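Long-range contacts in putative oxidoreductase YfjR (Streptomyces aurantiacus, PDB 4OQZ), which acts as an imine reductase, probably taking hydride from NADPH bound at a Rossmann-type domain: residues A[59-64]-A[87-92]; A[4-9]-A[27-32]; A[112-117]-A[135-140]. One frame throughout, in Å; residues are numbered along the deposited sequence.

How the contacts relate
In chain order contacts 2, 1 and 3 lie side by side in one sheet of the Rossmann-type domain, with contact 1 in the middle. Its centre is about 9 Å from that of contact 2 and about 10 Å from that of contact 3, whereas contacts 2 and 3 have centres about 19 Å apart and do not touch. Backbone pairing joins the neighbours: Ile-63 N is 2.7 Å from Thr-6 O, and Leu-88 N is 2.7 Å from Thr-112 O, both probable hydrogen bonds. Contact 2 carries Gly-9 of the probable dinucleotide-binding glycine motif, and the side chain of Ile-63 in contact 1 lies near that motif. Contact 3 reaches the antiparallel strand.

Contact 1: residues A[59-64]-A[87-92]; sequences NELVIL and VLVNLS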
loop_
_atom_site.group_PDB
_atom_site.type_symbol
_atom_site.label_atom_id
_atom_site.label_comp_id
_atom_site.label_asym_id
_atom_site.label_seq_id
_atom_site.Cartn_x
_atom_site.Cartn_y
_atom_site.Cartn_z
ATOM N N ASN A 59 29.262 26.723 14.652
ATOM C CA ASN A 59 29.251 26.457 13.211
ATOM C C ASN A 59 28.168 27.192 12.453
ATOM O O ASN A 59 27.095 27.449 12.998
ATOM C CB ASN A 59 29.045 24.942 12.944
ATOM C CG ASN A 59 30.045 24.020 13.592
ATOM O OD1 ASN A 59 29.744 23.325 14.560
ATOM N ND2 ASN A 59 31.272 24.046 13.123
ATOM N N GLU A 60 28.420 27.436 11.157
ATOM C CA GLU A 60 27.458 28.044 10.228
ATOM C C GLU A 60 26.314 27.035 9.907
ATOM O O GLU A 60 25.163 27.459 9.755
ATOM C CB GLU A 60 28.170 28.497 8.941
ATOM C CG GLU A 60 27.367 29.495 8.113
ATOM C CD GLU A 60 27.360 29.278 6.609
ATOM O OE1 GLU A 60 28.405 28.868 6.053
ATOM O OE2 GLU A 60 26.313 29.559 5.980
ATOM N N LEU A 61 26.633 25.719 9.788
ATOM C CA LEU A 61 25.621 24.679 9.527
ATOM C C LEU A 61 25.171 24.014 10.830
ATOM O O LEU A 61 25.988 23.446 11.530
ATOM C CB LEU A 61 26.095 23.603 8.515
ATOM C CG LEU A 61 24.991 22.610 8.024
ATOM C CD1 LEU A 61 23.976 23.287 7.129
ATOM C CD2 LEU A 61 25.588 21.489 7.247
ATOM N N VAL A 62 23.875 24.115 11.156
ATOM C CA VAL A 62 23.285 23.543 12.373
ATOM C C VAL A 62 22.175 22.545 11.968
ATOM O O VAL A 62 21.175 22.931 11.340
ATOM C CB VAL A 62 22.767 24.639 13.341
ATOM C CG1 VAL A 62 22.067 24.034 14.552
ATOM C CG2 VAL A 62 23.899 25.553 13.786
ATOM N N ILE A 63 22.379 21.266 12.345
ATOM C CA ILE A 63 21.449 20.178 12.067
ATOM C C ILE A 63 20.536 19.983 13.266
ATOM O O ILE A 63 21.028 19.719 14.367
ATOM C CB ILE A 63 22.197 18.873 11.673
ATOM C CG1 ILE A 63 23.194 19.076 10.496
ATOM C CG2 ILE A 63 21.212 17.737 11.396
ATOM C CD1 ILE A 63 22.581 19.427 9.045
ATOM N N LEU A 64 19.215 20.150 13.063
ATOM C CA LEU A 64 18.229 19.962 14.133
ATOM C C LEU A 64 17.420 18.665 13.923
ATOM O O LEU A 64 16.849 18.449 12.857
ATOM C CB LEU A 64 17.282 21.153 14.277
ATOM C CG LEU A 64 17.928 22.503 14.494
ATOM C CD1 LEU A 64 17.231 23.543 13.705
ATOM C CD2 LEU A 64 17.969 22.856 15.973
ATOM N N VAL A 87 22.722 28.675 9.023
ATOM C CA VAL A 87 21.803 27.837 8.261
ATOM C C VAL A 87 21.322 26.737 9.199
ATOM O O VAL A 87 22.131 25.939 9.692
ATOM C CB VAL A 87 22.389 27.300 6.923
ATOM C CG1 VAL A 87 21.359 26.455 6.170
ATOM C CG2 VAL A 87 22.860 28.453 6.036
ATOM N N LEU A 88 20.015 26.761 9.510
ATOM C CA LEU A 88 19.355 25.796 10.396
ATOM C C LEU A 88 18.530 24.780 9.589
ATOM O O LEU A 88 17.549 25.143 8.920
ATOM C CB LEU A 88 18.486 26.515 11.438
ATOM C CG LEU A 88 19.150 26.887 12.758
ATOM C CD1 LEU A 88 20.100 28.084 12.595
ATOM C CD2 LEU A 88 18.095 27.281 13.769
ATOM N N VAL A 89 18.967 23.524 9.615
ATOM C CA VAL A 89 18.335 22.437 8.870
ATOM C C VAL A 89 17.442 21.699 9.842
ATOM O O VAL A 89 17.939 20.992 10.738
ATOM C CB VAL A 89 19.366 21.501 8.185
ATOM C CG1 VAL A 89 18.658 20.553 7.216
ATOM C CG2 VAL A 89 20.433 22.309 7.446
ATOM N N ASN A 90 16.123 21.917 9.710
ATOM C CA ASN A 90 15.174 21.297 10.625
ATOM C C ASN A 90 14.628 19.996 10.076
ATOM O O ASN A 90 13.822 19.992 9.147
ATOM C CB ASN A 90 14.083 22.268 11.084
ATOM C CG ASN A 90 13.473 21.887 12.405
ATOM O OD1 ASN A 90 13.048 20.753 12.627
ATOM N ND2 ASN A 90 13.344 22.852 13.286
ATOM N N LEU A 91 15.092 18.890 10.650
ATOM C CA LEU A 91 14.730 17.546 10.221
ATOM C C LEU A 91 13.583 16.916 11.013
ATOM O O LEU A 91 13.203 15.786 10.726
ATOM C CB LEU A 91 15.971 16.647 10.190
ATOM C CG LEU A 91 17.144 17.127 9.324
ATOM C CD1 LEU A 91 18.357 16.277 9.567
ATOM C CD2 LEU A 91 16.808 17.094 7.826
ATOM N N SER A 92 12.996 17.663 11.968
ATOM C CA SER A 92 11.860 17.217 12.790
ATOM C C SER A 92 10.581 17.154 11.937
ATOM O O SER A 92 10.059 18.192 11.506
ATOM C CB SER A 92 11.651 18.149 13.982
ATOM O OG SER A 92 12.884 18.610 14.511
#
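Leu-64 N donates to Val-89 O over 2.8 Å, one rung of a parallel ladder between the two strands of a Rossmann-type beta-alpha-beta unit, whose helix 69-75 makes the crossover. The ladder runs from Val-87 N on Glu-60 O to Leu-91 N on Leu-64 O (2.9 Å), and its straightest bond joins Val-89 N to Val-62 O (175° at the hydrogen). On the face of Leu-61 and Val-87, Val-89 CG2 touches Leu-61 CD1 at 3.7 Å. Ile-63 lies alongside Val-89, pointing the same way, with its CD1 3.9 Å from Val-89 CB; its other branch, CG2, meets Leu-91 CD1 at 3.7 Å. His-144 and Ala-147 of helix 138-151 cover this side at Leu-61. On the opposite face Leu-64 CG stands anti to its carbonyl carbon (chi1 -56°), which brings Leu-64 CD1 obliquely across Leu-88, 3.8 Å from Leu-88 CD2; Met-72 packs on both leucines. At the end of the ladder an Asx turn shapes the exit of the second strand: Asn-90 OD1 accepts from Ser-92 N in the carbonyl plane and from Ser-92 OG, 2.9 Å away and tilted out of that plane.

Contact 2: residues A[4-9]-A[27-32]; sequences SVTVIG and EVTLWN
Ile-8 keeps CG1 beside its backbone N (chi1 -61°), which sets CG2 against the neighbouring strand, and Trp-31 turns its indole away from its own N (chi1 -163°). The two side chains therefore meet obliquely, with Ile-8 CG2 at the ring edge, near its plane, 3.8 Å from Trp-31 CE3. Pro-52 and Ala-55 of helix 52-57 also touch the indole, and Ala-55 and Leu-56 pack on Ile-8, so that helix covers this face at Ile-8 and Trp-31. Two residues earlier on the same face the threonines cross, Thr-6 OG1 lying 3.8 Å from Thr-29 CB. Thr-6 OG1 is hydrogen-bonded to the carbonyl of Ala-55 and lies beside the side chain of Asn-59, whose amide orientation is uncertain, while Thr-29 OG1 is hydrogen-bonded to a water at 2.6 Å. On the other face Val-5 and Val-28 lie side by side, CG1 to CG2 at 4.0 Å, beneath Tyr-21 of helix 12-23, and Val-7 CB meets Leu-30 CD2 at 4.1 Å. The backbones are joined by five parallel hydrogen bonds from Val-5 N on Glu-27 O to Gly-9 N on Trp-31 O. Four are nearly straight; Trp-31 N to Val-7 O is longer, 3.3 Å, and bent to 139°. Past the strand ends Asn-32 reaches back, its OD1 3.7 Å from Gly-9 CA. There OD1 accepts from Leu-10 N, tying the end of the second strand to the turn after the first, while ND2 donates to Thr-34 O just downstream. Strand 4-8, helix 12-23 and strand 27-31 thus form the first beta-alpha-beta unit of a Rossmann fold, whose Gly-9, Gly-11 and Gly-14 fit the GxGxxG turn expected to bind NADPH.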
loop_
_atom_site.group_PDB
_atom_site.type_symbol
_atom_site.label_atom_id
_atom_site.label_comp_id
_atom_site.label_asym_id
_atom_site.label_seq_id
_atom_site.Cartn_x
_atom_site.Cartn_y
_atom_site.Cartn_z
ATOM N N SER A 4 33.256 21.105 9.455
ATOM C CA SER A 4 32.780 21.135 10.846
ATOM C C SER A 4 31.261 21.332 10.820
ATOM O O SER A 4 30.757 21.963 9.891
ATOM C CB SER A 4 33.463 22.254 11.627
ATOM O OG SER A 4 33.390 23.472 10.912
ATOM N N VAL A 5 30.523 20.760 11.806
ATOM C CA VAL A 5 29.040 20.818 11.853
ATOM C C VAL A 5 28.447 20.705 13.299
ATOM O O VAL A 5 29.078 20.122 14.184
ATOM C CB VAL A 5 28.468 19.707 10.917
ATOM C CG1 VAL A 5 28.768 18.307 11.463
ATOM C CG2 VAL A 5 26.979 19.900 10.601
ATOM N N THR A 6 27.212 21.206 13.506
ATOM C CA THR A 6 26.520 21.041 14.782
ATOM C C THR A 6 25.272 20.141 14.613
ATOM O O THR A 6 24.526 20.318 13.649
ATOM C CB THR A 6 26.127 22.389 15.364
ATOM O OG1 THR A 6 27.317 23.073 15.743
ATOM C CG2 THR A 6 25.226 22.251 16.578
ATOM N N VAL A 7 25.036 19.224 15.597
ATOM C CA VAL A 7 23.838 18.377 15.672
ATOM C C VAL A 7 23.140 18.642 17.026
ATOM O O VAL A 7 23.746 18.444 18.074
ATOM C CB VAL A 7 24.102 16.851 15.433
ATOM C CG1 VAL A 7 22.789 16.066 15.448
ATOM C CG2 VAL A 7 24.826 16.606 14.107
ATOM N N ILE A 8 21.882 19.126 16.989
ATOM C CA ILE A 8 21.052 19.370 18.177
ATOM C C ILE A 8 19.889 18.352 18.132
ATOM O O ILE A 8 19.217 18.242 17.111
ATOM C CB ILE A 8 20.577 20.849 18.288
ATOM C CG1 ILE A 8 21.799 21.798 18.399
ATOM C CG2 ILE A 8 19.611 21.037 19.478
ATOM C CD1 ILE A 8 21.570 23.281 18.263
ATOM N N GLY A 9 19.718 17.594 19.216
ATOM C CA GLY A 9 18.688 16.573 19.357
ATOM C C GLY A 9 19.303 15.221 19.139
ATOM O O GLY A 9 19.580 14.852 18.000
ATOM N N GLU A 27 34.378 17.751 12.296
ATOM C CA GLU A 27 34.551 18.256 13.639
ATOM C C GLU A 27 33.103 18.409 14.133
ATOM O O GLU A 27 32.345 19.190 13.559
ATOM C CB GLU A 27 35.262 19.621 13.585
ATOM C CG GLU A 27 36.658 19.582 12.979
ATOM C CD GLU A 27 37.224 20.944 12.636
ATOM O OE1 GLU A 27 37.840 21.565 13.530
ATOM O OE2 GLU A 27 37.046 21.398 11.482
ATOM N N VAL A 28 32.670 17.575 15.096
ATOM C CA VAL A 28 31.259 17.612 15.539
ATOM C C VAL A 28 31.002 18.230 16.932
ATOM O O VAL A 28 31.582 17.778 17.919
ATOM C CB VAL A 28 30.543 16.244 15.339
ATOM C CG1 VAL A 28 29.077 16.313 15.757
ATOM C CG2 VAL A 28 30.631 15.795 13.884
ATOM N N THR A 29 30.081 19.223 16.987
ATOM C CA THR A 29 29.611 19.888 18.216
ATOM C C THR A 29 28.165 19.450 18.432
ATOM O O THR A 29 27.396 19.401 17.475
ATOM C CB THR A 29 29.775 21.423 18.138
ATOM O OG1 THR A 29 31.128 21.718 17.798
ATOM C CG2 THR A 29 29.442 22.117 19.459
ATOM N N LEU A 30 27.809 19.066 19.667
ATOM C CA LEU A 30 26.463 18.558 19.971
ATOM C C LEU A 30 25.738 19.342 21.066
ATOM O O LEU A 30 26.344 20.137 21.770
ATOM C CB LEU A 30 26.538 17.084 20.462
ATOM C CG LEU A 30 27.347 16.043 19.699
ATOM C CD1 LEU A 30 27.615 14.857 20.588
ATOM C CD2 LEU A 30 26.615 15.578 18.461
ATOM N N TRP A 31 24.438 19.032 21.225
ATOM C CA TRP A 31 23.532 19.422 22.292
ATOM C C TRP A 31 22.303 18.497 22.382
ATOM O O TRP A 31 21.758 18.085 21.356
ATOM C CB TRP A 31 23.127 20.902 22.272
ATOM C CG TRP A 31 22.547 21.310 23.596
ATOM C CD1 TRP A 31 23.238 21.579 24.743
ATOM C CD2 TRP A 31 21.161 21.267 23.965
ATOM N NE1 TRP A 31 22.364 21.782 25.788
ATOM C CE2 TRP A 31 21.082 21.594 25.338
ATOM C CE3 TRP A 31 19.972 20.981 23.265
ATOM C CZ2 TRP A 31 19.859 21.686 26.016
ATOM C CZ3 TRP A 31 18.762 21.071 23.938
ATOM C CH2 TRP A 31 18.711 21.437 25.293
ATOM N N ASN A 32 21.894 18.160 23.619
ATOM C CA ASN A 32 20.694 17.385 23.932
ATOM C C ASN A 32 20.212 17.759 25.332
ATOM O O ASN A 32 21.039 18.087 26.197
ATOM C CB ASN A 32 20.935 15.869 23.820
ATOM C CG ASN A 32 19.665 15.045 23.723
ATOM O OD1 ASN A 32 18.875 15.175 22.787
ATOM N ND2 ASN A 32 19.456 14.142 24.670
HETATM O O HOH W 1 31.914 21.024 15.418
#

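Contact 3: residues A[112-117]-A[135-140]; sequences THLTGG and SGPRAA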
loop_
_atom_site.group_PDB
_atom_site.type_symbol
_atom_site.label_atom_id
_atom_site.label_comp_id
_atom_site.label_asym_id
_atom_site.label_seq_id
_atom_site.Cartn_x
_atom_site.Cartn_y
_atom_site.Cartn_z
ATOM N N THR A 112 18.944 31.248 8.211
ATOM C CA THR A 112 18.150 30.612 7.151
ATOM C C THR A 112 17.680 29.223 7.566
ATOM O O THR A 112 18.452 28.451 8.142
ATOM C CB THR A 112 18.765 30.695 5.726
ATOM O OG1 THR A 112 19.677 29.621 5.506
ATOM C CG2 THR A 112 19.408 32.036 5.409
ATOM N N HIS A 113 16.403 28.921 7.275
ATOM C CA HIS A 113 15.752 27.655 7.596
ATOM C C HIS A 113 15.573 26.766 6.362
ATOM O O HIS A 113 14.953 27.171 5.371
ATOM C CB HIS A 113 14.401 27.918 8.293
ATOM C CG HIS A 113 13.569 26.694 8.557
ATOM N ND1 HIS A 113 13.509 26.123 9.811
ATOM C CD2 HIS A 113 12.732 26.024 7.737
ATOM C CE1 HIS A 113 12.673 25.106 9.703
ATOM N NE2 HIS A 113 12.179 25.010 8.474
ATOM N N LEU A 114 16.106 25.543 6.450
ATOM C CA LEU A 114 15.946 24.527 5.423
ATOM C C LEU A 114 15.064 23.465 6.064
ATOM O O LEU A 114 15.356 23.022 7.175
ATOM C CB LEU A 114 17.302 23.900 5.002
ATOM C CG LEU A 114 18.190 24.700 4.031
ATOM C CD1 LEU A 114 19.469 23.945 3.730
ATOM C CD2 LEU A 114 17.474 25.011 2.719
ATOM N N THR A 115 13.938 23.139 5.429
ATOM C CA THR A 115 13.051 22.089 5.949
ATOM C C THR A 115 13.505 20.790 5.333
ATOM O O THR A 115 13.760 20.744 4.130
ATOM C CB THR A 115 11.575 22.382 5.615
ATOM O OG1 THR A 115 11.231 23.682 6.096
ATOM C CG2 THR A 115 10.624 21.337 6.202
ATOM N N GLY A 116 13.589 19.749 6.155
ATOM C CA GLY A 116 13.971 18.418 5.701
ATOM C C GLY A 116 12.967 17.336 6.050
ATOM O O GLY A 116 12.396 17.346 7.148
ATOM N N GLY A 117 12.765 16.408 5.110
ATOM C CA GLY A 117 11.947 15.211 5.304
ATOM C C GLY A 117 12.759 13.956 5.020
ATOM O O GLY A 117 12.822 13.538 3.859
ATOM N N SER A 135 13.297 21.786 1.403
ATOM C CA SER A 135 12.605 22.960 0.927
ATOM C C SER A 135 13.040 24.211 1.718
ATOM O O SER A 135 13.519 24.099 2.847
ATOM C CB SER A 135 11.093 22.747 0.871
ATOM O OG SER A 135 10.452 22.739 2.136
ATOM N N GLY A 136 12.976 25.366 1.068
ATOM C CA GLY A 136 13.416 26.631 1.642
ATOM C C GLY A 136 14.339 27.369 0.698
ATOM O O GLY A 136 14.329 27.075 -0.499
ATOM N N PRO A 137 15.168 28.321 1.200
ATOM C CA PRO A 137 16.027 29.109 0.295
ATOM C C PRO A 137 17.095 28.315 -0.460
ATOM O O PRO A 137 17.993 27.721 0.148
ATOM C CB PRO A 137 16.583 30.218 1.199
ATOM C CG PRO A 137 15.645 30.263 2.383
ATOM C CD PRO A 137 15.293 28.809 2.586
ATOM N N ARG A 138 16.964 28.307 -1.810
ATOM C CA ARG A 138 17.803 27.586 -2.775
ATOM C C ARG A 138 19.318 27.778 -2.582
ATOM O O ARG A 138 20.071 26.816 -2.726
ATOM C CB ARG A 138 17.351 27.903 -4.223
ATOM C CG ARG A 138 18.158 27.240 -5.341
ATOM C CD ARG A 138 17.531 25.961 -5.850
ATOM N NE ARG A 138 18.494 24.861 -5.896
ATOM C CZ ARG A 138 18.396 23.806 -6.703
ATOM N NH1 ARG A 138 19.317 22.853 -6.674
ATOM N NH2 ARG A 138 17.387 23.706 -7.558
ATOM N N ALA A 139 19.755 29.007 -2.258
ATOM C CA ALA A 139 21.173 29.335 -2.051
ATOM C C ALA A 139 21.806 28.583 -0.876
ATOM O O ALA A 139 22.958 28.156 -0.997
ATOM C CB ALA A 139 21.358 30.846 -1.889
ATOM N N ALA A 140 21.058 28.430 0.256
ATOM C CA ALA A 140 21.520 27.711 1.453
ATOM C C ALA A 140 21.599 26.206 1.164
ATOM O O ALA A 140 22.566 25.567 1.577
ATOM C CB ALA A 140 20.583 27.970 2.628
#
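Ser-135 faces Thr-115 as an antiparallel hydrogen-bonded pair: its O accepts from Thr-115 N at 2.8 Å and its N donates to Thr-115 O at 3.0 Å. Ser-135 OG sits between its own backbone N and carbonyl carbon (chi1 74°), 3.7 Å from Thr-115 CB, and bonds beyond the pair to Ala-165 N and Asp-161 O. Thr-115 OG1 is likewise gripped twice, by His-113 NE2, for which it lies close to the imidazole plane at 2.9 Å, and by the carbonyl of Pro-162. At Gly-136 the chain leaves the sheet with a positive phi, its CA running alongside Leu-114, close to the carbonyl of His-113. Pro-137, at the N-cap of helix 138-151, sets CD 3.2 Å from His-113 O, and its carbonyl O lies 3.8 Å from Leu-114 CD2. Ala-140, in the first turn, points CB at the strand, where Thr-112 OG1 approaches to 3.4 Å; that hydroxyl is buried with no polar partner in the model. The other branch of Leu-114, CD1, packs 4.0 Å from Ala-140 C. Strand pairing thus passes directly into helix-on-sheet packing where the antiparallel strand 131-135 joins the parallel strands, making the mixed sheet of this Rossmann-type domain.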